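Local coordinates for phosphatase YwpJ (Bacillus subtilis, PDB 1NRW), which removes phosphate in vitro from phosphorylated five- and six-carbon sugars and nucleoside monophosphates, and less readily from FMN, with magnesium as cofactor, at residues V106-A111 against I170-I175. Residues are numbered along the deposited sequence; the frame is centred on the assembly and turned at random.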
ATOM      1  N   VAL A 106      12.008   5.859   0.873  1.00 13.90           N
ATOM      2  CA  VAL A 106      12.409   4.741   1.724  1.00 13.97           C
ATOM      3  C   VAL A 106      11.542   4.688   2.975  1.00 13.61           C
ATOM      4  O   VAL A 106      11.633   5.547   3.855  1.00 13.12           O
ATOM      5  CB  VAL A 106      13.895   4.866   2.140  1.00 13.71           C
ATOM      6  CG1 VAL A 106      14.346   3.596   2.857  1.00 16.28           C
ATOM      7  CG2 VAL A 106      14.767   5.111   0.904  1.00 16.87           C
ATOM      8  N   PHE A 107      10.693   3.671   3.045  1.00 14.63           N
ATOM      9  CA  PHE A 107       9.805   3.496   4.184  1.00 14.07           C
ATOM     10  C   PHE A 107      10.546   2.780   5.304  1.00 16.31           C
ATOM     11  O   PHE A 107      10.997   1.651   5.134  1.00 16.33           O
ATOM     12  CB  PHE A 107       8.576   2.694   3.754  1.00 14.17           C
ATOM     13  CG  PHE A 107       7.690   3.431   2.783  1.00 13.73           C
ATOM     14  CD1 PHE A 107       6.598   4.168   3.240  1.00 16.18           C
ATOM     15  CD2 PHE A 107       7.979   3.433   1.422  1.00 13.86           C
ATOM     16  CE1 PHE A 107       5.806   4.902   2.351  1.00 15.58           C
ATOM     17  CE2 PHE A 107       7.190   4.165   0.521  1.00 14.66           C
ATOM     18  CZ  PHE A 107       6.105   4.898   0.991  1.00 14.73           C
ATOM     19  N   THR A 108      10.675   3.458   6.440  1.00 17.44           N
ATOM     20  CA  THR A 108      11.364   2.913   7.606  1.00 21.56           C
ATOM     21  C   THR A 108      10.449   3.059   8.814  1.00 25.09           C
ATOM     22  O   THR A 108       9.280   3.414   8.677  1.00 26.55           O
ATOM     23  CB  THR A 108      12.663   3.684   7.900  1.00 21.76           C
ATOM     24  OG1 THR A 108      12.339   4.991   8.390  1.00 19.80           O
ATOM     25  CG2 THR A 108      13.500   3.814   6.641  1.00 19.75           C
ATOM     26  N   GLY A 109      10.981   2.801  10.000  1.00 28.99           N
ATOM     27  CA  GLY A 109      10.163   2.939  11.191  1.00 34.01           C
ATOM     28  C   GLY A 109       9.875   4.396  11.515  1.00 36.30           C
ATOM     29  O   GLY A 109       8.723   4.794  11.690  1.00 36.81           O
ATOM     30  N   SER A 110      10.936   5.196  11.573  1.00 38.40           N
ATOM     31  CA  SER A 110      10.842   6.617  11.897  1.00 39.05           C
ATOM     32  C   SER A 110      10.111   7.492  10.878  1.00 37.95           C
ATOM     33  O   SER A 110       9.237   8.280  11.245  1.00 39.93           O
ATOM     34  CB  SER A 110      12.247   7.172  12.132  1.00 40.46           C
ATOM     35  OG  SER A 110      13.122   6.791  11.084  1.00 43.44           O
ATOM     36  N   ALA A 111      10.468   7.370   9.606  1.00 34.33           N
ATOM     37  CA  ALA A 111       9.830   8.175   8.575  1.00 30.27           C
ATOM     38  C   ALA A 111      10.097   7.626   7.183  1.00 26.60           C
ATOM     39  O   ALA A 111      10.638   6.534   7.025  1.00 26.09           O
ATOM     40  CB  ALA A 111      10.325   9.616   8.663  1.00 32.65           C
ATOM     41  N   ILE A 170      18.080   1.834  12.100  1.00 45.45           N
ATOM     42  CA  ILE A 170      17.204   2.187  10.988  1.00 41.58           C
ATOM     43  C   ILE A 170      16.875   0.943  10.168  1.00 38.22           C
ATOM     44  O   ILE A 170      17.752   0.341   9.549  1.00 38.39           O
ATOM     45  CB  ILE A 170      17.848   3.247  10.067  1.00 42.07           C
ATOM     46  CG1 ILE A 170      16.927   3.532   8.876  1.00 42.90           C
ATOM     47  CG2 ILE A 170      19.209   2.772   9.598  1.00 43.33           C
ATOM     48  CD1 ILE A 170      17.458   4.580   7.912  1.00 43.72           C
ATOM     49  N   ASP A 171      15.605   0.559  10.177  1.00 33.54           N
ATOM     50  CA  ASP A 171      15.161  -0.612   9.438  1.00 29.99           C
ATOM     51  C   ASP A 171      14.537  -0.195   8.116  1.00 25.82           C
ATOM     52  O   ASP A 171      13.833   0.811   8.042  1.00 23.75           O
ATOM     53  CB  ASP A 171      14.144  -1.404  10.263  1.00 32.18           C
ATOM     54  CG  ASP A 171      14.742  -1.961  11.543  1.00 36.37           C
ATOM     55  OD1 ASP A 171      15.730  -2.720  11.462  1.00 37.52           O
ATOM     56  OD2 ASP A 171      14.220  -1.639  12.630  1.00 40.37           O
ATOM     57  N   PHE A 172      14.808  -0.975   7.078  1.00 22.25           N
ATOM     58  CA  PHE A 172      14.284  -0.713   5.742  1.00 19.65           C
ATOM     59  C   PHE A 172      13.134  -1.681   5.487  1.00 18.30           C
ATOM     60  O   PHE A 172      13.331  -2.893   5.471  1.00 18.56           O
ATOM     61  CB  PHE A 172      15.394  -0.920   4.710  1.00 20.11           C
ATOM     62  CG  PHE A 172      16.558   0.020   4.885  1.00 22.41           C
ATOM     63  CD1 PHE A 172      16.456   1.351   4.500  1.00 22.51           C
ATOM     64  CD2 PHE A 172      17.743  -0.418   5.470  1.00 23.63           C
ATOM     65  CE1 PHE A 172      17.519   2.240   4.694  1.00 25.58           C
ATOM     66  CE2 PHE A 172      18.811   0.457   5.670  1.00 23.76           C
ATOM     67  CZ  PHE A 172      18.700   1.793   5.282  1.00 23.90           C
ATOM     68  N   TYR A 173      11.934  -1.141   5.286  1.00 15.78           N
ATOM     69  CA  TYR A 173      10.759  -1.979   5.065  1.00 15.27           C
ATOM     70  C   TYR A 173      10.293  -2.073   3.621  1.00 15.11           C
ATOM     71  O   TYR A 173       9.970  -3.154   3.137  1.00 15.50           O
ATOM     72  CB  TYR A 173       9.585  -1.479   5.909  1.00 15.98           C
ATOM     73  CG  TYR A 173       9.853  -1.423   7.392  1.00 20.59           C
ATOM     74  CD1 TYR A 173      10.415  -2.510   8.064  1.00 22.21           C
ATOM     75  CD2 TYR A 173       9.528  -0.288   8.131  1.00 23.22           C
ATOM     76  CE1 TYR A 173      10.647  -2.463   9.439  1.00 25.79           C
ATOM     77  CE2 TYR A 173       9.754  -0.230   9.502  1.00 26.74           C
ATOM     78  CZ  TYR A 173      10.314  -1.320  10.150  1.00 26.23           C
ATOM     79  OH  TYR A 173      10.532  -1.261  11.507  1.00 31.27           O
ATOM     80  N   ASN A 174      10.243  -0.935   2.935  1.00 14.60           N
ATOM     81  CA  ASN A 174       9.761  -0.913   1.561  1.00 14.52           C
ATOM     82  C   ASN A 174      10.454   0.241   0.854  1.00 13.59           C
ATOM     83  O   ASN A 174      10.685   1.293   1.453  1.00 14.86           O
ATOM     84  CB  ASN A 174       8.232  -0.716   1.580  1.00 15.46           C
ATOM     85  CG  ASN A 174       7.569  -0.953   0.227  1.00 16.14           C
ATOM     86  OD1 ASN A 174       8.015  -1.776  -0.570  1.00 17.11           O
ATOM     87  ND2 ASN A 174       6.464  -0.245  -0.017  1.00 16.29           N
ATOM     88  N   ILE A 175      10.813   0.023  -0.404  1.00 13.49           N
ATOM     89  CA  ILE A 175      11.468   1.049  -1.204  1.00 12.95           C
ATOM     90  C   ILE A 175      10.658   1.267  -2.469  1.00 14.57           C
ATOM     91  O   ILE A 175      10.440   0.334  -3.250  1.00 14.78           O
ATOM     92  CB  ILE A 175      12.904   0.636  -1.596  1.00 14.52           C
ATOM     93  CG1 ILE A 175      13.751   0.444  -0.334  1.00 14.97           C
ATOM     94  CG2 ILE A 175      13.532   1.711  -2.487  1.00 16.19           C
ATOM     95  CD1 ILE A 175      15.141  -0.139  -0.599  1.00 16.59           C
TER
HETATM   96  O   HOH W   1      13.723   2.410  11.206  1.00 28.98           O
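F107 meets Y173 and N174 together in a classic beta bulge, where antiparallel strands 103-108 and 172-178 run side by side in the sheet of the cap domain of this Cof-family phosphatase. F107 N donates to N174 O at 2.9 Å, and F107 O accepts from Y173 N, also at 2.9 Å, with a weak third bond from N174 N at 3.5 Å. One water accepts from both G109 N and D171 N, bridging the two backbones beyond the bulge.

Apolar packing flanks this ladder. V106, its CG1 anti to the backbone N (chi1 -172°), sets that methyl against the edge of the F172 ring, 3.5 Å from CD1; helix 87-99 packs on both residues. The ring of Y173 slants against the T108-G109 backbone, CE2 3.3 Å from G109 N. With an alanine in place of Y173 that backbone would probably lose this neighbour, leaving the turn freer to move. T108 suits the turn because T108 OG1 donates to A111 O at 2.7 Å.

The buried polar side chain is N174, whose ND2 can give two hydrogens and bonds to E209 OE1 and to the carbonyl of G45, which probably takes part in binding phosphate. N174, paired with F107 at the bulge, thereby ties the cap sheet to the probable phosphate-binding loop.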